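Local coordinates for protein flavoredoxin (Methanosarcina acetivorans, PDB 3BNK) that binds flavin mononucleotide as its cofactor and probably serves in electron transport, at residues B[9-21]-B[159-171]. Numbering follows the deposited sequence.
Sequences NNVFIYPMPVTLL and PLLLTMPDNSYWT. With FMN (flavin mononucleotide), chain D.
Met-16 and Leu-162 form a hydrogen-bonded antiparallel pair: Met-16 N reaches Leu-162 O at 2.7 Å with an N-H...O angle of 164°, and Leu-162 N returns a 2.8 Å bond to Met-16 O. Beyond this pair water takes over at both ends. One molecule joins Val-18 N to Leu-160 O and another Val-18 O to Leu-160 N, while two more tie the backbones of Phe-12 and Ile-13 to that of Met-164. The water bound to Ile-13 O and Met-164 N also sits over the centre of one face of the Tyr-14 ring.

From the bonded pair the side chain of Met-16 leads on, its bend at chi3 (-86°) carrying CE to 3.8 Å from Met-164 CB, and the same methyl packs against Leu-162 CD2. Met-164 CB in turn stands over the Phe-12 ring, 4.1 Å from the centroid and 9° off the normal, a CH-pi contact; Met-164 SD lies obliquely to the same ring as a Met-aromatic contact.

Leu-162 CD2 approaches the flavin methyl C7M at 3.5 Å, and Tyr-169 meets that methyl with its hydroxyl end, OH lying 3.2 Å from C7M. Both residues belong to the FMN pocket of this flavin reductase-like domain, so the strand pairing builds its wall beside the dimethylbenzene end. Val-18 CG2 abuts the Tyr-169 ring in plane, at the CE2 edge (3.8 Å). Asp-81 OD1 is hydrogen-bonded to Tyr-169 OH, and an alanine in place of this tyrosine would probably leave Asp-81 without that partner and the flavin end and Val-18 less well packed.

Strand 160-163 thus pairs with the start of strand 16-25 on one side and with strand 168-178 on the other. Helix 77-83 packs on Val-18 and Leu-160, Trp-36 of strand 28-41 touches Met-16, and Tyr-169 and Trp-170 extend the antiparallel sheet into the second subunit.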
loop_
_atom_site.group_PDB
_atom_site.type_symbol
_atom_site.label_atom_id
_atom_site.label_comp_id
_atom_site.label_asym_id
_atom_site.label_seq_id
_atom_site.Cartn_x
_atom_site.Cartn_y
_atom_site.Cartn_z
ATOM N N ASN B 9 -15.984 9.082 4.266
ATOM C CA ASN B 9 -15.621 7.659 4.248
ATOM C C ASN B 9 -14.680 7.270 3.119
ATOM O O ASN B 9 -14.012 6.236 3.190
ATOM C CB ASN B 9 -16.875 6.785 4.137
ATOM C CG ASN B 9 -17.593 6.612 5.448
ATOM O OD1 ASN B 9 -18.780 6.257 5.481
ATOM N ND2 ASN B 9 -16.902 6.863 6.532
ATOM N N ASN B 10 -14.653 8.080 2.067
ATOM C CA ASN B 10 -13.762 7.874 0.938
ATOM C C ASN B 10 -12.361 8.391 1.273
ATOM O O ASN B 10 -11.924 9.443 0.796
ATOM C CB ASN B 10 -14.320 8.550 -0.322
ATOM C CG ASN B 10 -13.585 8.140 -1.590
ATOM O OD1 ASN B 10 -13.670 8.820 -2.620
ATOM N ND2 ASN B 10 -12.880 7.033 -1.531
ATOM N N VAL B 11 -11.656 7.642 2.109
ATOM C CA VAL B 11 -10.316 8.033 2.505
ATOM C C VAL B 11 -9.284 7.104 1.889
ATOM O O VAL B 11 -9.481 5.880 1.790
ATOM C CB VAL B 11 -10.175 8.223 4.059
ATOM C CG1 VAL B 11 -11.285 7.516 4.815
ATOM C CG2 VAL B 11 -8.796 7.820 4.567
ATOM N N PHE B 12 -8.189 7.710 1.451
ATOM C CA PHE B 12 -7.117 6.989 0.806
ATOM C C PHE B 12 -6.047 6.664 1.843
ATOM O O PHE B 12 -6.089 7.165 2.976
ATOM C CB PHE B 12 -6.561 7.833 -0.341
ATOM C CG PHE B 12 -7.490 7.931 -1.534
ATOM C CD1 PHE B 12 -8.559 8.831 -1.541
ATOM C CD2 PHE B 12 -7.288 7.125 -2.652
ATOM C CE1 PHE B 12 -9.417 8.935 -2.648
ATOM C CE2 PHE B 12 -8.134 7.212 -3.767
ATOM C CZ PHE B 12 -9.211 8.119 -3.763
ATOM N N ILE B 13 -5.097 5.807 1.471
ATOM C CA ILE B 13 -4.028 5.448 2.393
ATOM C C ILE B 13 -3.028 6.626 2.430
ATOM O O ILE B 13 -2.735 7.211 1.382
ATOM C CB ILE B 13 -3.315 4.112 1.981
ATOM C CG1 ILE B 13 -4.332 2.987 1.746
ATOM C CG2 ILE B 13 -2.235 3.703 3.022
ATOM C CD1 ILE B 13 -5.174 2.633 2.957
ATOM N N TYR B 14 -2.550 6.956 3.632
ATOM C CA TYR B 14 -1.590 8.050 3.871
ATOM C C TYR B 14 -0.179 7.556 4.213
ATOM O O TYR B 14 0.063 7.132 5.343
ATOM C CB TYR B 14 -2.115 9.007 4.964
ATOM C CG TYR B 14 -3.253 9.863 4.457
ATOM C CD1 TYR B 14 -4.546 9.359 4.382
ATOM C CD2 TYR B 14 -3.020 11.165 3.991
ATOM C CE1 TYR B 14 -5.601 10.134 3.870
ATOM C CE2 TYR B 14 -4.061 11.945 3.488
ATOM C CZ TYR B 14 -5.346 11.422 3.427
ATOM O OH TYR B 14 -6.367 12.191 2.911
ATOM N N PRO B 15 0.752 7.593 3.232
ATOM C CA PRO B 15 0.534 7.937 1.831
ATOM C C PRO B 15 0.331 6.665 1.026
ATOM O O PRO B 15 0.373 5.566 1.583
ATOM C CB PRO B 15 1.888 8.527 1.423
ATOM C CG PRO B 15 2.874 7.648 2.186
ATOM C CD PRO B 15 2.183 7.303 3.491
ATOM N N MET B 16 0.139 6.843 -0.278
ATOM C CA MET B 16 0.242 5.782 -1.255
ATOM C C MET B 16 1.647 5.746 -1.847
ATOM O O MET B 16 2.343 6.763 -1.870
ATOM C CB MET B 16 -0.770 5.985 -2.384
ATOM C CG MET B 16 -2.217 5.744 -1.984
ATOM S SD MET B 16 -3.361 6.320 -3.247
ATOM C CE MET B 16 -3.523 8.047 -2.755
ATOM N N PRO B 17 2.057 4.572 -2.359
ATOM C CA PRO B 17 3.279 4.492 -3.148
ATOM C C PRO B 17 3.017 5.040 -4.560
ATOM O O PRO B 17 1.865 5.284 -4.930
ATOM C CB PRO B 17 3.537 2.984 -3.207
ATOM C CG PRO B 17 2.150 2.392 -3.179
ATOM C CD PRO B 17 1.373 3.264 -2.258
ATOM N N VAL B 18 4.064 5.248 -5.340
ATOM C CA VAL B 18 3.902 5.697 -6.726
ATOM C C VAL B 18 4.604 4.718 -7.642
ATOM O O VAL B 18 5.838 4.564 -7.609
ATOM C CB VAL B 18 4.417 7.145 -6.966
ATOM C CG1 VAL B 18 4.364 7.507 -8.441
ATOM C CG2 VAL B 18 3.612 8.130 -6.152
ATOM N N THR B 19 3.795 4.050 -8.455
ATOM C CA THR B 19 4.288 3.002 -9.297
ATOM C C THR B 19 3.745 3.179 -10.708
ATOM O O THR B 19 2.770 3.893 -10.928
ATOM C CB THR B 19 3.966 1.573 -8.710
ATOM O OG1 THR B 19 4.820 0.623 -9.322
ATOM C CG2 THR B 19 2.594 1.134 -9.021
ATOM N N LEU B 20 4.403 2.536 -11.660
ATOM C CA LEU B 20 3.886 2.457 -13.003
ATOM C C LEU B 20 3.484 1.001 -13.276
ATOM O O LEU B 20 4.271 0.069 -13.099
ATOM C CB LEU B 20 4.928 2.974 -13.997
ATOM C CG LEU B 20 4.833 4.378 -14.615
ATOM C CD1 LEU B 20 3.625 5.211 -14.182
ATOM C CD2 LEU B 20 6.166 5.161 -14.501
ATOM N N LEU B 21 2.231 0.819 -13.669
ATOM C CA LEU B 21 1.713 -0.505 -13.931
ATOM C C LEU B 21 1.790 -0.774 -15.432
ATOM O O LEU B 21 1.198 -0.037 -16.231
ATOM C CB LEU B 21 0.265 -0.613 -13.427
ATOM C CG LEU B 21 -0.513 -1.931 -13.568
ATOM C CD1 LEU B 21 -0.670 -2.339 -14.997
ATOM C CD2 LEU B 21 0.139 -3.077 -12.801
ATOM N N PRO B 159 12.096 6.934 -4.394
ATOM C CA PRO B 159 10.771 6.799 -4.993
ATOM C C PRO B 159 9.835 7.937 -4.598
ATOM O O PRO B 159 10.102 8.677 -3.630
ATOM C CB PRO B 159 10.257 5.492 -4.389
ATOM C CG PRO B 159 10.833 5.476 -3.033
ATOM C CD PRO B 159 12.242 6.045 -3.224
ATOM N N LEU B 160 8.741 8.054 -5.345
ATOM C CA LEU B 160 7.685 9.020 -5.032
ATOM C C LEU B 160 6.586 8.418 -4.153
ATOM O O LEU B 160 6.427 7.202 -4.087
ATOM C CB LEU B 160 7.089 9.577 -6.326
ATOM C CG LEU B 160 8.047 10.445 -7.133
ATOM C CD1 LEU B 160 7.572 10.542 -8.586
ATOM C CD2 LEU B 160 8.201 11.824 -6.452
ATOM N N LEU B 161 5.873 9.303 -3.462
ATOM C CA LEU B 161 4.723 9.007 -2.605
ATOM C C LEU B 161 3.567 9.873 -3.069
ATOM O O LEU B 161 3.767 10.926 -3.688
ATOM C CB LEU B 161 5.010 9.330 -1.129
ATOM C CG LEU B 161 6.293 8.782 -0.511
ATOM C CD1 LEU B 161 6.539 9.398 0.852
ATOM C CD2 LEU B 161 6.256 7.254 -0.412
ATOM N N LEU B 162 2.355 9.433 -2.746
ATOM C CA LEU B 162 1.170 10.086 -3.246
ATOM C C LEU B 162 0.145 10.211 -2.160
ATOM O O LEU B 162 -0.047 9.313 -1.343
ATOM C CB LEU B 162 0.571 9.341 -4.447
ATOM C CG LEU B 162 -0.793 9.836 -4.971
ATOM C CD1 LEU B 162 -0.648 11.178 -5.687
ATOM C CD2 LEU B 162 -1.455 8.812 -5.876
ATOM N N THR B 163 -0.534 11.342 -2.192
ATOM C CA THR B 163 -1.627 11.592 -1.302
ATOM C C THR B 163 -2.812 12.133 -2.142
ATOM O O THR B 163 -2.634 12.997 -2.998
ATOM C CB THR B 163 -1.095 12.479 -0.132
ATOM O OG1 THR B 163 -1.889 12.310 1.036
ATOM C CG2 THR B 163 -0.979 13.906 -0.505
ATOM N N MET B 164 -3.994 11.540 -1.963
ATOM C CA MET B 164 -5.224 12.007 -2.618
ATOM C C MET B 164 -6.312 12.234 -1.550
ATOM O O MET B 164 -6.203 11.687 -0.458
ATOM C CB MET B 164 -5.686 10.999 -3.679
ATOM C CG MET B 164 -4.781 10.923 -4.911
ATOM S SD MET B 164 -5.410 9.821 -6.195
ATOM C CE MET B 164 -4.501 10.357 -7.645
ATOM N N PRO B 165 -7.368 13.030 -1.853
ATOM C CA PRO B 165 -7.694 13.787 -3.066
ATOM C C PRO B 165 -7.007 15.148 -3.148
ATOM O O PRO B 165 -7.201 15.868 -4.116
ATOM C CB PRO B 165 -9.211 13.976 -2.961
ATOM C CG PRO B 165 -9.446 14.102 -1.523
ATOM C CD PRO B 165 -8.432 13.181 -0.843
ATOM N N ASP B 166 -6.194 15.488 -2.154
ATOM C CA ASP B 166 -5.363 16.677 -2.244
ATOM C C ASP B 166 -4.432 16.629 -3.469
ATOM O O ASP B 166 -3.984 17.670 -3.954
ATOM C CB ASP B 166 -4.577 16.877 -0.947
ATOM C CG ASP B 166 -3.643 15.729 -0.648
ATOM O OD1 ASP B 166 -4.107 14.637 -0.229
ATOM O OD2 ASP B 166 -2.437 15.929 -0.835
ATOM N N ASN B 167 -4.150 15.420 -3.960
ATOM C CA ASN B 167 -3.328 15.214 -5.158
ATOM C C ASN B 167 -1.888 15.744 -5.084
ATOM O O ASN B 167 -1.482 16.570 -5.905
ATOM C CB ASN B 167 -4.051 15.721 -6.416
ATOM C CG ASN B 167 -5.341 14.967 -6.692
ATOM O OD1 ASN B 167 -5.572 13.876 -6.161
ATOM N ND2 ASN B 167 -6.192 15.547 -7.527
ATOM N N SER B 168 -1.118 15.254 -4.109
ATOM C CA SER B 168 0.278 15.693 -3.934
ATOM C C SER B 168 1.277 14.545 -4.087
ATOM O O SER B 168 0.984 13.397 -3.776
ATOM C CB SER B 168 0.482 16.380 -2.578
ATOM O OG SER B 168 -0.551 17.315 -2.285
ATOM N N TYR B 169 2.461 14.868 -4.591
ATOM C CA TYR B 169 3.588 13.952 -4.556
ATOM C C TYR B 169 4.517 14.388 -3.446
ATOM O O TYR B 169 4.560 15.580 -3.093
ATOM C CB TYR B 169 4.340 13.954 -5.879
ATOM C CG TYR B 169 3.644 13.263 -7.041
ATOM C CD1 TYR B 169 3.267 13.992 -8.168
ATOM C CD2 TYR B 169 3.401 11.884 -7.027
ATOM C CE1 TYR B 169 2.660 13.384 -9.253
ATOM C CE2 TYR B 169 2.791 11.246 -8.121
ATOM C CZ TYR B 169 2.424 12.010 -9.235
ATOM O OH TYR B 169 1.809 11.431 -10.324
ATOM N N TRP B 170 5.234 13.408 -2.894
ATOM C CA TRP B 170 6.196 13.597 -1.812
ATOM C C TRP B 170 7.373 12.659 -2.064
ATOM O O TRP B 170 7.253 11.662 -2.790
ATOM C CB TRP B 170 5.572 13.284 -0.429
ATOM C CG TRP B 170 4.217 13.894 -0.244
ATOM C CD1 TRP B 170 3.012 13.360 -0.634
ATOM C CD2 TRP B 170 3.921 15.165 0.342
ATOM N NE1 TRP B 170 1.993 14.227 -0.326
ATOM C CE2 TRP B 170 2.519 15.338 0.278
ATOM C CE3 TRP B 170 4.702 16.173 0.924
ATOM C CZ2 TRP B 170 1.882 16.483 0.767
ATOM C CZ3 TRP B 170 4.064 17.315 1.410
ATOM C CH2 TRP B 170 2.665 17.455 1.326
ATOM N N THR B 171 8.518 12.985 -1.474
ATOM C CA THR B 171 9.614 12.020 -1.377
ATOM C C THR B 171 9.706 11.472 0.040
ATOM O O THR B 171 9.006 11.947 0.943
ATOM C CB THR B 171 10.967 12.612 -1.836
ATOM O OG1 THR B 171 11.202 13.860 -1.176
ATOM C CG2 THR B 171 10.976 12.806 -3.349
HETATM N N1 FMN D . -6.057 4.480 -11.347
HETATM C C2 FMN D . -6.412 3.261 -10.804
HETATM O O2 FMN D . -7.339 2.635 -11.305
HETATM N N3 FMN D . -5.723 2.749 -9.717
HETATM C C4 FMN D . -4.675 3.478 -9.178
HETATM O O4 FMN D . -4.077 3.026 -8.208
HETATM C C4A FMN D . -4.318 4.716 -9.726
HETATM N N5 FMN D . -3.277 5.460 -9.186
HETATM C C5A FMN D . -2.911 6.673 -9.738
HETATM C C6 FMN D . -1.836 7.377 -9.180
HETATM C C7 FMN D . -1.456 8.614 -9.721
HETATM C C7M FMN D . -0.237 9.290 -9.167
HETATM C C8 FMN D . -2.149 9.137 -10.822
HETATM C C8M FMN D . -1.618 10.337 -11.578
HETATM C C9 FMN D . -3.212 8.415 -11.382
HETATM C C9A FMN D . -3.597 7.181 -10.855
HETATM N N10 FMN D . -4.654 6.445 -11.404
HETATM C C10 FMN D . -5.014 5.222 -10.831
HETATM C "C1'" FMN D . -5.341 6.910 -12.660
HETATM C "C2'" FMN D . -4.881 6.165 -13.906
HETATM O "O2'" FMN D . -3.474 6.009 -13.894
HETATM C "C3'" FMN D . -5.241 6.943 -15.173
HETATM O "O3'" FMN D . -6.638 7.113 -15.332
HETATM C "C4'" FMN D . -4.606 6.314 -16.413
HETATM O "O4'" FMN D . -4.733 7.209 -17.485
HETATM C "C5'" FMN D . -5.189 4.967 -16.822
HETATM O "O5'" FMN D . -4.415 4.575 -17.940
HETATM P P FMN D . -4.949 3.532 -19.051
HETATM O O1P FMN D . -6.318 3.956 -19.499
HETATM O O2P FMN D . -5.047 2.186 -18.397
HETATM O O3P FMN D . -4.008 3.432 -20.220
HETATM O O HOH W 1 -8.094 10.625 1.705
HETATM O O HOH W 2 -3.747 9.722 0.569
HETATM O O HOH W 3 6.607 4.453 -4.075
HETATM O O HOH W 4 8.102 6.009 -7.086
#